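Local atomic coordinates of fumarase E (Shigella flexneri 2a str. 2457T, PDB entry 3C8G), a protein that probably hydrates fumarate to malate without catalysing the reverse reaction, and belongs to the MtlR/FumE family, which also includes the mannitol operon repressor. Residues L67-I70 against D71-L74; D84-L87 against Y88-T92. One frame throughout, in Å; residues are numbered along the deposited sequence.

Overall arrangement
Contact 1 (residues 67-74) is the N-terminal cap and first turn of helix 70-79; contact 2 (residues 84-92) is the start of the next helix in the chain, 85-103. Their centres lie about 14 Å apart, yet the two helices touch directly. Leu74 of contact 1 does most of the joining: its CD1 is 3.5 Å from Ile91 CG2, and its CB is 3.9 Å from Tyr88 CE2. The same CD1 also packs against Thr92, and Ile70 CD1 comes up to Ile91 from the helix start. The pair joins two consecutive helices of an all-helical subunit, and each contact also has a side chain packed on the other subunit.

Contact 1 (L67-I70 against D71-L74); sequences LDDI and DVAL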
loop_
_atom_site.group_PDB
_atom_site.type_symbol
_atom_site.label_atom_id
_atom_site.label_comp_id
_atom_site.label_asym_id
_atom_site.label_seq_id
_atom_site.Cartn_x
_atom_site.Cartn_y
_atom_site.Cartn_z
ATOM N N LEU B 67 -1.673 4.564 -3.240
ATOM C CA LEU B 67 -2.821 3.741 -3.605
ATOM C C LEU B 67 -3.711 4.379 -4.705
ATOM O O LEU B 67 -4.832 3.934 -4.930
ATOM C CB LEU B 67 -3.631 3.419 -2.352
ATOM C CG LEU B 67 -3.047 2.405 -1.372
ATOM C CD1 LEU B 67 -3.557 2.713 0.018
ATOM C CD2 LEU B 67 -3.401 0.976 -1.770
ATOM N N ASP B 68 -3.206 5.417 -5.377
ATOM C CA ASP B 68 -3.878 5.999 -6.550
ATOM C C ASP B 68 -3.354 5.247 -7.796
ATOM O O ASP B 68 -2.825 5.844 -8.741
ATOM C CB ASP B 68 -3.604 7.518 -6.636
ATOM C CG ASP B 68 -4.684 8.295 -7.421
ATOM O OD1 ASP B 68 -5.563 7.677 -8.088
ATOM O OD2 ASP B 68 -4.639 9.551 -7.364
ATOM N N ASP B 69 -3.481 3.926 -7.754
ATOM C CA ASP B 69 -3.035 3.042 -8.820
ATOM C C ASP B 69 -3.901 1.783 -8.726
ATOM O O ASP B 69 -3.815 1.044 -7.747
ATOM C CB ASP B 69 -1.559 2.716 -8.614
ATOM C CG ASP B 69 -1.001 1.731 -9.640
ATOM O OD1 ASP B 69 -0.187 2.164 -10.484
ATOM O OD2 ASP B 69 -1.323 0.522 -9.593
ATOM N N ILE B 70 -4.741 1.539 -9.729
ATOM C CA ILE B 70 -5.686 0.423 -9.644
ATOM C C ILE B 70 -5.052 -0.913 -9.265
ATOM O O ILE B 70 -5.641 -1.689 -8.547
ATOM C CB ILE B 70 -6.607 0.301 -10.905
ATOM C CG1 ILE B 70 -7.917 -0.390 -10.529
ATOM C CG2 ILE B 70 -5.903 -0.391 -12.067
ATOM C CD1 ILE B 70 -9.072 -0.087 -11.499
ATOM N N ASP B 71 -3.838 -1.171 -9.717
ATOM C CA ASP B 71 -3.211 -2.464 -9.443
ATOM C C ASP B 71 -2.929 -2.627 -7.941
ATOM O O ASP B 71 -3.428 -3.588 -7.323
ATOM C CB ASP B 71 -1.947 -2.672 -10.290
ATOM C CG ASP B 71 -2.177 -2.433 -11.793
ATOM O OD1 ASP B 71 -3.286 -2.714 -12.317
ATOM O OD2 ASP B 71 -1.216 -1.967 -12.461
ATOM N N VAL B 72 -2.170 -1.689 -7.349
ATOM C CA VAL B 72 -1.785 -1.794 -5.934
ATOM C C VAL B 72 -3.022 -1.722 -5.046
ATOM O O VAL B 72 -3.150 -2.493 -4.080
ATOM C CB VAL B 72 -0.643 -0.814 -5.470
ATOM C CG1 VAL B 72 0.243 -0.375 -6.636
ATOM C CG2 VAL B 72 -1.191 0.380 -4.735
ATOM N N ALA B 73 -3.956 -0.842 -5.397
ATOM C CA ALA B 73 -5.277 -0.837 -4.748
ATOM C C ALA B 73 -6.008 -2.205 -4.762
ATOM O O ALA B 73 -6.578 -2.621 -3.746
ATOM C CB ALA B 73 -6.143 0.216 -5.357
ATOM N N LEU B 74 -6.010 -2.885 -5.912
ATOM C CA LEU B 74 -6.684 -4.179 -6.039
ATOM C C LEU B 74 -5.968 -5.189 -5.177
ATOM O O LEU B 74 -6.570 -5.851 -4.328
ATOM C CB LEU B 74 -6.676 -4.686 -7.476
ATOM C CG LEU B 74 -7.825 -4.317 -8.383
ATOM C CD1 LEU B 74 -7.462 -4.757 -9.803
ATOM C CD2 LEU B 74 -9.120 -4.961 -7.893
#
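Asp69 caps helix 70-79 with its carboxylate, and its carbonyl accepts the first helical bond, from Ala73 N. The carboxylate oxygen OD2 accepts from Val72 N at 3.3 Å, a nearly straight bond (164°) that arrives on the anti side of the oxygen and somewhat out of the carboxylate plane. The same OD2 takes a weak, bent bond from Asp71 N. Having CG anti to the backbone N (chi1 177°) brings the carboxylate to the amides of Asp71 and Val72 at the start of the helix. The Ala73 N to Asp69 O bond is 3.0 Å long, and the ladder continues with Leu74 N to Ile70 O at 2.9 Å. The cap carboxylate would be stabilised by the amide end of the helix dipole, which may partly offset the nearness of a second carboxylate: Asp71 OD2 stands 3.8 Å from Asp69 OD2.

Apolar atoms flank the cap. Val72 splits its two methyls: CG1 lies 3.5 Å from Asp69 OD2, where the two side chains cross at about a right angle, while CG2 meets Leu67 CD2 at 3.7 Å. That leucine methyl reaches back from the incoming loop onto the first turn. Just before the cap the chain bends in an inverse gamma turn centred on Asp68, with a weak bond from Asp69 N to Leu67 O.

Outside the two segments, Asp71 hydrogen-bonds to Ser95 through OD1 and to His99 through OD2, both on helix 85-103, and Asp68 is salt-bridged to Arg38. Helix 29-40 packs on Ile70 and Ala73 through Leu33 and Ile37, helix 85-103 lies against Ile70 and Leu74, and Val72 packs on an apolar side chain of the other subunit.

Contact 2 (D84-L87 against Y88-T92); sequences DKWL and YADIT
Trp86 and Asp90, one turn apart at the start of helix 85-103, meet at the edge of the indole: Asp90 OD2 lies near the ring plane, 4.0 Å from Trp86 CE3, with ring and carboxylate planes turned 75° against each other. Trp86 CG sits between the backbone N and the carbonyl carbon (chi1 69°), and this stands the ring out from the helix, with its CE3 edge toward Asp90 and Leu87 CB over one face near the rim. The carboxylate of Asp90 is held mainly by atoms beyond the helix, OD1 by Asn123 N and OD2 by Ser124 N, so two backbone amides of the 123-126 helix start fix its rotation.

Leu87 and Ile91, both buried, lie side by side and point the same way, with Leu87 CG 4.1 Å from Ile91 CD1.

Within 88-92, Thr92 folds back on Tyr88: its hydroxyl donates to Tyr88 O at 2.7 Å, while Thr92 N reaches the same oxygen at 3.0 Å from the opposite face of the carbonyl plane, giving that acceptor two donors. The hydroxyl oxygen also sits 3.5 Å above the centre of the Tyr88 ring. The regular helical ladder opens with a weak bond from Tyr88 N to Asp84 O and goes on through Ala89 N to Lys85 O at 2.8 Å and Asp90 N to Trp86 O, to Ile91 N to Leu87 O. Asp84 occupies the N-cap position, though its carboxylate makes no capping bond.

Around these two turns, Arg127 forms a cation-pi contact with Trp86, and Thr166 of helix 158-166 lies against Leu87 and Ile91. Tyr88 stacks with Tyr78 of helix 70-79 and touches Arg75 of the same helix, while also packing on an aromatic side chain of the other subunit.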
loop_
_atom_site.group_PDB
_atom_site.type_symbol
_atom_site.label_atom_id
_atom_site.label_comp_id
_atom_site.label_asym_id
_atom_site.label_seq_id
_atom_site.Cartn_x
_atom_site.Cartn_y
_atom_site.Cartn_z
ATOM N N ASP B 84 -13.406 -11.547 -3.442
ATOM C CA ASP B 84 -13.144 -12.963 -3.783
ATOM C C ASP B 84 -12.438 -13.086 -5.133
ATOM O O ASP B 84 -12.295 -12.077 -5.826
ATOM C CB ASP B 84 -14.358 -13.909 -3.573
ATOM C CG ASP B 84 -15.566 -13.492 -4.368
ATOM O OD1 ASP B 84 -16.580 -14.242 -4.356
ATOM O OD2 ASP B 84 -15.501 -12.409 -5.009
ATOM N N LYS B 85 -11.947 -14.286 -5.460
ATOM C CA LYS B 85 -11.098 -14.495 -6.655
ATOM C C LYS B 85 -11.688 -13.998 -8.003
ATOM O O LYS B 85 -10.965 -13.397 -8.808
ATOM C CB LYS B 85 -10.676 -15.963 -6.815
ATOM C CG LYS B 85 -9.866 -16.222 -8.139
ATOM C CD LYS B 85 -9.929 -17.684 -8.670
ATOM C CE LYS B 85 -8.881 -18.579 -7.991
ATOM N NZ LYS B 85 -9.100 -20.031 -8.268
ATOM N N TRP B 86 -12.975 -14.264 -8.241
ATOM C CA TRP B 86 -13.595 -13.952 -9.522
ATOM C C TRP B 86 -13.525 -12.459 -9.861
ATOM O O TRP B 86 -13.155 -12.106 -10.978
ATOM C CB TRP B 86 -15.029 -14.516 -9.636
ATOM C CG TRP B 86 -16.112 -13.876 -8.762
ATOM C CD1 TRP B 86 -16.578 -14.350 -7.552
ATOM C CD2 TRP B 86 -16.914 -12.704 -9.065
ATOM N NE1 TRP B 86 -17.591 -13.531 -7.081
ATOM C CE2 TRP B 86 -17.813 -12.517 -7.980
ATOM C CE3 TRP B 86 -16.946 -11.787 -10.141
ATOM C CZ2 TRP B 86 -18.734 -11.460 -7.938
ATOM C CZ3 TRP B 86 -17.864 -10.718 -10.093
ATOM C CH2 TRP B 86 -18.750 -10.575 -8.998
ATOM N N LEU B 87 -13.832 -11.607 -8.875
ATOM C CA LEU B 87 -13.886 -10.151 -9.049
ATOM C C LEU B 87 -12.496 -9.563 -9.181
ATOM O O LEU B 87 -12.269 -8.653 -9.967
ATOM C CB LEU B 87 -14.615 -9.509 -7.871
ATOM C CG LEU B 87 -14.898 -8.015 -8.001
ATOM C CD1 LEU B 87 -15.787 -7.762 -9.206
ATOM C CD2 LEU B 87 -15.576 -7.529 -6.742
ATOM N N TYR B 88 -11.565 -10.096 -8.403
ATOM C CA TYR B 88 -10.183 -9.688 -8.530
ATOM C C TYR B 88 -9.621 -10.068 -9.910
ATOM O O TYR B 88 -8.913 -9.263 -10.545
ATOM C CB TYR B 88 -9.340 -10.273 -7.409
ATOM C CG TYR B 88 -7.889 -10.019 -7.590
ATOM C CD1 TYR B 88 -7.076 -10.959 -8.194
ATOM C CD2 TYR B 88 -7.325 -8.821 -7.177
ATOM C CE1 TYR B 88 -5.728 -10.712 -8.377
ATOM C CE2 TYR B 88 -5.998 -8.566 -7.342
ATOM C CZ TYR B 88 -5.194 -9.518 -7.945
ATOM O OH TYR B 88 -3.841 -9.267 -8.110
ATOM N N ALA B 89 -9.925 -11.282 -10.369
ATOM C CA ALA B 89 -9.594 -11.691 -11.743
ATOM C C ALA B 89 -10.174 -10.693 -12.761
ATOM O O ALA B 89 -9.467 -10.178 -13.632
ATOM C CB ALA B 89 -10.095 -13.105 -12.022
ATOM N N ASP B 90 -11.450 -10.385 -12.617
ATOM C CA ASP B 90 -12.103 -9.571 -13.614
ATOM C C ASP B 90 -11.440 -8.197 -13.713
ATOM O O ASP B 90 -11.053 -7.761 -14.811
ATOM C CB ASP B 90 -13.610 -9.440 -13.339
ATOM C CG ASP B 90 -14.410 -10.679 -13.749
ATOM O OD1 ASP B 90 -13.791 -11.748 -14.062
ATOM O OD2 ASP B 90 -15.676 -10.567 -13.739
ATOM N N ILE B 91 -11.297 -7.530 -12.567
ATOM C CA ILE B 91 -10.845 -6.142 -12.573
ATOM C C ILE B 91 -9.395 -6.100 -12.992
ATOM O O ILE B 91 -8.992 -5.248 -13.761
ATOM C CB ILE B 91 -11.012 -5.466 -11.225
ATOM C CG1 ILE B 91 -12.470 -5.550 -10.783
ATOM C CG2 ILE B 91 -10.571 -4.033 -11.345
ATOM C CD1 ILE B 91 -12.769 -4.872 -9.462
ATOM N N THR B 92 -8.620 -7.055 -12.508
ATOM C CA THR B 92 -7.267 -7.254 -13.010
ATOM C C THR B 92 -7.279 -7.374 -14.540
ATOM O O THR B 92 -6.543 -6.669 -15.217
ATOM C CB THR B 92 -6.621 -8.470 -12.334
ATOM O OG1 THR B 92 -6.499 -8.168 -10.947
ATOM C CG2 THR B 92 -5.222 -8.745 -12.876
#